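Local coordinates for KLTH0A00704p (Lachancea thermotolerans, PDB 4J2G), which is the HORMA domain of the autophagy protein Atg13, which mediates PI 3-kinase recruitment in autophagy, at residues A227-V232 against L238-E243; E130-Q135 against E172-L177. The protein carries 1 engineered substitution. All blocks are in the same frame, centred on the assembly; numbering follows the deposited sequence.

Interaction 1: residues A227-V232 against L238-E243; sequences ATYSNV and LPAHLE
Tyr229 and Asn231 meet the 238-243 segment at Pro239, Ala240 and His241, and one residue earlier a water carries the contact: the carbonyl O of Leu238 accepts a hydrogen bond from water 2, which accepts one from Val232 N, so a single water spans the gap between the two backbones. Pro239 lies side by side with Asn231, the two side chains pointing the same way, and its CB rests 3.5 Å from Asn231 OD1. Ala240 makes the direct polar link: its N reaches Asn231 OD1 at 2.9 Å, with a nearly straight N-H...O angle of 169°, although the donor stands 38° out of the amide's carbonyl plane. An asparagine suits this place because its short side chain offers a carbonyl that can stand in for a backbone acceptor. The small methyl of Ala240 fits close to the other segment, with CB 3.4 Å from Ser230 O and 3.9 Å from Tyr229 CD1. Pro239 to Leu242 form a type I beta turn, closed by Leu242 N to Pro239 O at 3.1 Å, through which the long surface loop of this HORMA domain enters its edge strand 242-252. In the turn, His241 CA sits 3.7 Å from the centroid of the Tyr229 ring, almost on the ring normal, a CH-pi contact with CB over the same face. With CG lodged between backbone N and carbonyl carbon (chi1 68°), the imidazole leads away from that ring; His241 ND1 is hydrogen-bonded to water 1 (2.7 Å), and this water donates to Asn231 OD1. At the far ends, Tyr229 OH is hydrogen-bonded to Asp266 and His241 NE2 to the carbonyl O of Leu221.

Interaction 2: residues E130-Q135 against E172-L177; sequences ERWLIQ and ETLVGL. With SO4 (sulfate ion), chain C.
With CG anti to its carbonyl carbon (chi1 -65°), Trp132 sends its indole off the strand toward the helix, where Leu174, its CG anti to the backbone N (170°), comes from the opposite direction. Leu174 CD2 meets the six-membered end of the indole at its edge, near the ring plane, while Val175 crosses at about a right angle and brings CG2 within 3.9 Å of Trp132 CH2. A tryptophan suits this buried place because it spans sheet to helix and still has one polar atom, NE1, which donates to Glu130 OE1 at 3.1 Å along a nearly straight path (171°). Glu130 OE1 lies near the indole plane, but the N-H comes to it from above the plane of the carboxylate; Thr93 also bonds OE1, so two neighbours satisfy this buried oxygen and help fix the ring's rotation. A leucine in place of Trp132 would probably open a gap beside Leu174 and Val175 and deprive Glu130 of a donor. Arg131 points to the other face of the strand, where NH1 holds sulfate O1 at 3.1 Å and NH2 holds O4 at 2.7 Å; the ion is probably from the crystallisation liquor, and NH2 also forms a salt bridge with Glu92 of strand 89-96. Ile37 of helix 18-39, Ile91 of strand 89-96 and Val261 of strand 255-264 also pack against the indole.

Overall arrangement
From the N terminus, helix 18-39 and strand 89-96 come first, and strand 126-136 then enters the middle of the five-stranded antiparallel sheet. Interaction 2 closes the 36-residue connection, partly unmodelled, that returns through helix 158-177 onto this strand, tying helix to sheet near the centre of the chain. Only later does interaction 1 close a short loop of five residues on the surface, at the start of edge strand 242-252. The two are thus in series, neither nesting nor crossing. Their centres lie 20 Å apart and their nearest atoms about 7 Å, with strand 255-264 between the two strands.

Interaction 1: residues A227-V232 against L238-E243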
# COMPACT_ATOMS: atom_id res chain seq x y z
N ALA A 227 9.92 9.55 18.14
CA ALA A 227 10.84 8.79 19.01
C ALA A 227 10.17 8.28 20.27
O ALA A 227 10.76 7.49 20.99
CB ALA A 227 12.11 9.62 19.35
N THR A 228 8.94 8.68 20.55
CA THR A 228 8.22 8.04 21.68
C THR A 228 7.81 6.57 21.45
O THR A 228 7.40 5.90 22.38
CB THR A 228 6.94 8.77 22.11
OG1 THR A 228 6.09 8.90 20.98
CG2 THR A 228 7.24 10.14 22.62
N TYR A 229 7.89 6.08 20.23
CA TYR A 229 7.51 4.70 19.98
C TYR A 229 8.53 3.74 20.52
O TYR A 229 9.73 3.88 20.26
CB TYR A 229 7.35 4.48 18.46
CG TYR A 229 5.97 4.88 18.02
CD1 TYR A 229 4.85 4.16 18.46
CD2 TYR A 229 5.77 5.98 17.18
CE1 TYR A 229 3.57 4.56 18.08
CE2 TYR A 229 4.49 6.37 16.77
CZ TYR A 229 3.40 5.63 17.19
OH TYR A 229 2.13 5.99 16.77
N SER A 230 8.05 2.74 21.24
CA SER A 230 8.94 1.70 21.73
C SER A 230 8.59 0.28 21.19
O SER A 230 7.50 -0.31 21.45
CB SER A 230 8.94 1.74 23.26
OG SER A 230 10.25 1.50 23.73
N ASN A 231 9.52 -0.24 20.40
CA ASN A 231 9.38 -1.53 19.76
C ASN A 231 9.39 -2.67 20.77
O ASN A 231 10.25 -2.73 21.66
CB ASN A 231 10.48 -1.71 18.76
CG ASN A 231 10.44 -0.67 17.68
OD1 ASN A 231 9.42 -0.01 17.46
ND2 ASN A 231 11.54 -0.53 16.95
N VAL A 232 8.36 -3.52 20.66
CA VAL A 232 8.31 -4.74 21.41
C VAL A 232 8.05 -5.97 20.53
O VAL A 232 7.44 -5.87 19.43
CB VAL A 232 7.21 -4.68 22.48
CG1 VAL A 232 7.58 -3.60 23.49
CG2 VAL A 232 5.82 -4.47 21.85
N LEU A 238 6.43 -6.15 13.38
CA LEU A 238 6.56 -4.73 13.00
C LEU A 238 6.98 -3.87 14.17
O LEU A 238 6.56 -4.09 15.31
CB LEU A 238 5.27 -4.17 12.42
CG LEU A 238 4.82 -4.77 11.08
CD1 LEU A 238 3.40 -4.25 10.87
CD2 LEU A 238 5.76 -4.44 9.91
N PRO A 239 7.82 -2.90 13.90
CA PRO A 239 8.12 -1.78 14.86
C PRO A 239 6.81 -1.06 15.22
O PRO A 239 5.89 -1.12 14.45
CB PRO A 239 9.04 -0.80 14.08
CG PRO A 239 9.22 -1.36 12.69
CD PRO A 239 8.28 -2.62 12.52
N ALA A 240 6.76 -0.42 16.39
CA ALA A 240 5.55 0.04 17.00
C ALA A 240 4.94 1.21 16.26
O ALA A 240 3.77 1.42 16.40
CB ALA A 240 5.83 0.34 18.51
N HIS A 241 5.74 2.03 15.50
CA HIS A 241 5.13 3.08 14.70
C HIS A 241 4.29 2.53 13.50
O HIS A 241 3.60 3.31 12.82
CB HIS A 241 6.16 4.15 14.23
CG HIS A 241 7.15 3.64 13.22
ND1 HIS A 241 8.14 2.73 13.54
CD2 HIS A 241 7.32 3.94 11.90
CE1 HIS A 241 8.87 2.47 12.46
NE2 HIS A 241 8.40 3.18 11.45
N LEU A 242 4.32 1.21 13.23
CA LEU A 242 3.62 0.67 12.00
C LEU A 242 2.47 -0.24 12.44
O LEU A 242 2.46 -0.75 13.54
CB LEU A 242 4.56 -0.15 11.15
CG LEU A 242 5.73 0.58 10.50
CD1 LEU A 242 6.60 -0.42 9.72
CD2 LEU A 242 5.32 1.79 9.62
N GLU A 243 1.48 -0.48 11.58
CA GLU A 243 0.39 -1.37 11.98
C GLU A 243 0.15 -2.28 10.75
O GLU A 243 0.59 -1.94 9.66
CB GLU A 243 -0.84 -0.55 12.22
CG GLU A 243 -2.00 -1.30 12.81
CD GLU A 243 -2.17 -1.05 14.30
OE1 GLU A 243 -1.98 0.12 14.74
OE2 GLU A 243 -2.51 -2.03 15.03
O HOH W 1 8.98 2.46 16.05
O HOH W 2 6.56 -3.39 18.09

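Interaction 2: residues E130-Q135 against E172-L177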
# COMPACT_ATOMS: atom_id res chain seq x y z
N GLU A 130 2.25 3.32 3.10
CA GLU A 130 1.55 2.05 3.13
C GLU A 130 2.25 1.11 2.20
O GLU A 130 2.76 1.53 1.14
CB GLU A 130 0.13 2.13 2.56
CG GLU A 130 -0.78 3.19 3.16
CD GLU A 130 -2.14 3.31 2.39
OE1 GLU A 130 -2.26 3.12 1.11
OE2 GLU A 130 -3.11 3.63 3.10
N ARG A 131 2.24 -0.17 2.54
CA ARG A 131 2.69 -1.16 1.54
C ARG A 131 1.76 -2.34 1.54
O ARG A 131 1.63 -3.01 2.55
CB ARG A 131 4.12 -1.60 1.78
CG ARG A 131 4.70 -2.47 0.65
CD ARG A 131 6.15 -2.87 1.01
NE ARG A 131 7.12 -1.79 0.74
CZ ARG A 131 7.98 -1.28 1.62
NH1 ARG A 131 8.05 -1.71 2.87
NH2 ARG A 131 8.83 -0.33 1.24
N TRP A 132 1.13 -2.58 0.39
CA TRP A 132 0.10 -3.64 0.23
C TRP A 132 0.77 -4.80 -0.45
O TRP A 132 1.70 -4.63 -1.24
CB TRP A 132 -1.01 -3.15 -0.71
CG TRP A 132 -1.81 -2.02 -0.20
CD1 TRP A 132 -1.46 -0.65 -0.25
CD2 TRP A 132 -3.10 -2.08 0.39
NE1 TRP A 132 -2.45 0.08 0.33
CE2 TRP A 132 -3.49 -0.74 0.68
CE3 TRP A 132 -3.98 -3.14 0.71
CZ2 TRP A 132 -4.72 -0.42 1.27
CZ3 TRP A 132 -5.17 -2.83 1.29
CH2 TRP A 132 -5.54 -1.46 1.59
N LEU A 133 0.29 -5.99 -0.16
CA LEU A 133 0.79 -7.20 -0.79
C LEU A 133 -0.46 -8.04 -1.08
O LEU A 133 -1.24 -8.29 -0.17
CB LEU A 133 1.56 -7.98 0.24
CG LEU A 133 1.99 -9.39 -0.22
CD1 LEU A 133 2.91 -9.38 -1.46
CD2 LEU A 133 2.59 -10.24 0.89
N ILE A 134 -0.64 -8.45 -2.32
CA ILE A 134 -1.75 -9.32 -2.78
C ILE A 134 -1.02 -10.47 -3.45
O ILE A 134 0.00 -10.26 -4.19
CB ILE A 134 -2.60 -8.59 -3.81
CG1 ILE A 134 -3.08 -7.24 -3.21
CG2 ILE A 134 -3.77 -9.46 -4.29
CD1 ILE A 134 -3.49 -6.24 -4.27
N GLN A 135 -1.44 -11.67 -3.10
CA GLN A 135 -0.71 -12.91 -3.34
C GLN A 135 -1.67 -14.09 -3.42
O GLN A 135 -2.72 -14.09 -2.74
CB GLN A 135 -0.06 -13.22 -2.01
CG GLN A 135 1.41 -13.31 -2.04
CD GLN A 135 1.89 -13.56 -0.64
OE1 GLN A 135 1.10 -13.55 0.33
NE2 GLN A 135 3.20 -13.76 -0.52
N GLU A 172 -12.74 -2.00 -0.46
CA GLU A 172 -13.08 -0.63 -0.75
C GLU A 172 -13.25 0.13 0.55
O GLU A 172 -12.80 1.29 0.70
CB GLU A 172 -14.38 -0.51 -1.49
CG GLU A 172 -14.26 -0.73 -2.96
CD GLU A 172 -15.62 -0.81 -3.62
OE1 GLU A 172 -15.89 0.07 -4.47
OE2 GLU A 172 -16.41 -1.73 -3.28
N THR A 173 -13.84 -0.53 1.51
CA THR A 173 -14.02 0.13 2.77
C THR A 173 -12.71 0.25 3.52
O THR A 173 -12.48 1.25 4.18
CB THR A 173 -15.01 -0.63 3.62
OG1 THR A 173 -16.18 -0.84 2.82
CG2 THR A 173 -15.36 0.19 4.81
N LEU A 174 -11.87 -0.78 3.46
CA LEU A 174 -10.69 -0.70 4.24
C LEU A 174 -9.81 0.42 3.70
O LEU A 174 -9.25 1.16 4.47
CB LEU A 174 -9.95 -2.02 4.25
CG LEU A 174 -8.57 -2.20 4.81
CD1 LEU A 174 -8.14 -3.58 4.45
CD2 LEU A 174 -7.60 -1.33 4.03
N VAL A 175 -9.74 0.57 2.39
CA VAL A 175 -8.88 1.59 1.80
C VAL A 175 -9.33 2.96 2.29
O VAL A 175 -8.48 3.77 2.67
CB VAL A 175 -8.98 1.62 0.28
CG1 VAL A 175 -8.14 2.78 -0.24
CG2 VAL A 175 -8.46 0.31 -0.30
N GLY A 176 -10.65 3.21 2.34
CA GLY A 176 -11.04 4.52 2.69
C GLY A 176 -10.72 4.81 4.15
O GLY A 176 -10.65 5.96 4.51
N LEU A 177 -10.60 3.80 5.01
CA LEU A 177 -10.37 4.04 6.42
C LEU A 177 -8.89 4.22 6.84
O LEU A 177 -8.58 4.44 8.02
CB LEU A 177 -10.85 2.88 7.25
CG LEU A 177 -12.30 2.44 7.09
CD1 LEU A 177 -12.36 1.07 7.77
CD2 LEU A 177 -13.26 3.44 7.75
S SO4 C . 11.05 0.22 4.02
O1 SO4 C . 10.83 -1.20 4.20
O2 SO4 C . 11.41 0.67 5.37
O3 SO4 C . 12.13 0.69 3.11
O4 SO4 C . 9.82 0.78 3.44